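Local coordinates for protein 6-aminohexanoate-cyclic-dimer hydrolase (Arthrobacter sp., PDB 3A2Q) that hydrolyses the cyclic dimer of 6-aminohexanoate, a nylon-6 by-product, opening one amide of the ring to release the linear dimer, at residues 187-191 against 192-196. The protein carries 1 engineered substitution. Sequence-based numbering, arbitrary orientation.
Sequences LKPTR and GRISP
A type II beta turn spanning Thr190 to Arg193 reverses the chain just after strand 185-188 of the central sheet of this amidase-family fold. Its closing bond runs from Arg193 N to Thr190 O at 3.0 Å; the N-H...O angle of 139° and a donor tilted from the carbonyl plane make it a bent bond. Gly192 takes the third position of the turn with a positive phi of 84°, where a beta carbon would be jammed against the carbonyl oxygen of Arg191. The same Thr190 O also accepts from a water at 3.2 Å, and that water in turn accepts from Ile194 N at 3.0 Å, so Thr190 O is linked directly to Arg193 N and, through the water, to Ile194 N.

Beside this polar closure aliphatic carbons meet: the CB methylene of Arg193 lies 3.8 Å from Pro189 CB, while the Ile194 side chain crosses the proline ring at about a right angle. CG1 of Ile194 is anti to the carbonyl carbon (chi1 -56°) and the chain continues extended, which brings CD1 to 3.8 Å from Pro189 CG. The Arg193 chain, bent at chi2 and chi3, leaves NH2 4.0 Å from Thr190 OG1; the two residues are linked through Glu460, whose OE2 forms a salt bridge with Arg193 NE and whose OE1 is hydrogen-bonded to Thr190 OG1. Arg193 NH1 bonds to the carbonyl of Pro241. The Arg191 side chain leaves the turn, and its NE and NH2 hydrogen-bond to the carbonyl oxygens of Gly208 and Val430, respectively. On the strand side, Lys188 NZ folds back to donate to Pro189 O at 2.9 Å.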
loop_
_atom_site.group_PDB
_atom_site.type_symbol
_atom_site.label_atom_id
_atom_site.label_comp_id
_atom_site.label_asym_id
_atom_site.label_seq_id
_atom_site.Cartn_x
_atom_site.Cartn_y
_atom_site.Cartn_z
ATOM N N LEU A 187 -5.954 -0.393 0.624
ATOM C CA LEU A 187 -6.243 -1.589 1.399
ATOM C C LEU A 187 -5.135 -2.620 1.449
ATOM O O LEU A 187 -4.576 -2.995 0.415
ATOM C CB LEU A 187 -7.500 -2.284 0.863
ATOM C CG LEU A 187 -7.738 -3.704 1.402
ATOM C CD1 LEU A 187 -8.266 -3.631 2.829
ATOM C CD2 LEU A 187 -8.725 -4.438 0.509
ATOM N N LYS A 188 -4.808 -3.058 2.666
ATOM C CA LYS A 188 -3.860 -4.149 2.868
ATOM C C LYS A 188 -4.826 -5.272 3.258
ATOM O O LYS A 188 -5.359 -5.290 4.374
ATOM C CB LYS A 188 -2.919 -3.915 4.051
ATOM C CG LYS A 188 -1.961 -5.100 4.258
ATOM C CD LYS A 188 -1.358 -5.143 5.661
ATOM C CE LYS A 188 -2.367 -5.586 6.707
ATOM N NZ LYS A 188 -2.847 -6.983 6.480
ATOM N N PRO A 189 -5.087 -6.212 2.342
ATOM C CA PRO A 189 -6.013 -7.294 2.684
ATOM C C PRO A 189 -5.445 -8.266 3.704
ATOM O O PRO A 189 -4.334 -8.099 4.207
ATOM C CB PRO A 189 -6.275 -7.971 1.338
ATOM C CG PRO A 189 -5.011 -7.721 0.578
ATOM C CD PRO A 189 -4.637 -6.306 0.944
ATOM N N THR A 190 -6.240 -9.279 4.016
ATOM C CA THR A 190 -5.832 -10.323 4.943
ATOM C C THR A 190 -4.608 -11.007 4.350
ATOM O O THR A 190 -4.504 -11.144 3.134
ATOM C CB THR A 190 -6.945 -11.373 5.078
ATOM O OG1 THR A 190 -8.097 -10.755 5.665
ATOM C CG2 THR A 190 -6.481 -12.548 5.933
ATOM N N ARG A 191 -3.690 -11.437 5.204
ATOM C CA ARG A 191 -2.497 -12.133 4.734
ATOM C C ARG A 191 -2.945 -13.342 3.910
ATOM O O ARG A 191 -3.838 -14.079 4.323
ATOM C CB ARG A 191 -1.664 -12.597 5.938
ATOM C CG ARG A 191 -0.510 -13.543 5.600
ATOM C CD ARG A 191 0.208 -13.966 6.874
ATOM N NE ARG A 191 0.918 -12.847 7.487
ATOM C CZ ARG A 191 1.012 -12.633 8.795
ATOM N NH1 ARG A 191 0.433 -13.460 9.659
ATOM N NH2 ARG A 191 1.700 -11.591 9.242
ATOM N N GLY A 192 -2.334 -13.534 2.745
ATOM C CA GLY A 192 -2.684 -14.664 1.905
ATOM C C GLY A 192 -3.884 -14.455 1.002
ATOM O O GLY A 192 -4.363 -15.409 0.383
ATOM N N ARG A 193 -4.387 -13.224 0.928
ATOM C CA ARG A 193 -5.536 -12.935 0.072
ATOM C C ARG A 193 -5.093 -12.791 -1.380
ATOM O O ARG A 193 -5.689 -13.382 -2.283
ATOM C CB ARG A 193 -6.227 -11.639 0.513
ATOM C CG ARG A 193 -7.454 -11.257 -0.322
ATOM C CD ARG A 193 -8.618 -12.224 -0.098
ATOM N NE ARG A 193 -9.129 -12.157 1.270
ATOM C CZ ARG A 193 -9.871 -13.105 1.837
ATOM N NH1 ARG A 193 -10.193 -14.197 1.154
ATOM N NH2 ARG A 193 -10.281 -12.968 3.092
ATOM N N ILE A 194 -4.044 -12.001 -1.597
ATOM C CA ILE A 194 -3.535 -11.742 -2.944
ATOM C C ILE A 194 -2.170 -12.371 -3.170
ATOM O O ILE A 194 -1.235 -12.117 -2.419
ATOM C CB ILE A 194 -3.400 -10.226 -3.210
ATOM C CG1 ILE A 194 -4.743 -9.532 -2.964
ATOM C CG2 ILE A 194 -2.908 -9.988 -4.640
ATOM C CD1 ILE A 194 -4.732 -8.028 -3.235
ATOM N N SER A 195 -2.052 -13.184 -4.215
ATOM C CA SER A 195 -0.784 -13.839 -4.503
ATOM C C SER A 195 0.279 -12.906 -5.071
ATOM O O SER A 195 0.002 -12.121 -5.975
ATOM C CB SER A 195 -0.984 -14.983 -5.492
ATOM O OG SER A 195 0.265 -15.553 -5.821
ATOM N N PRO A 196 1.514 -12.985 -4.537
ATOM C CA PRO A 196 2.647 -12.167 -4.982
ATOM C C PRO A 196 3.539 -13.026 -5.885
ATOM O O PRO A 196 4.618 -12.597 -6.294
ATOM C CB PRO A 196 3.355 -11.840 -3.683
ATOM C CG PRO A 196 3.231 -13.147 -2.950
ATOM C CD PRO A 196 1.803 -13.595 -3.225
HETATM O O HOH W 1 -2.775 -10.306 0.513
#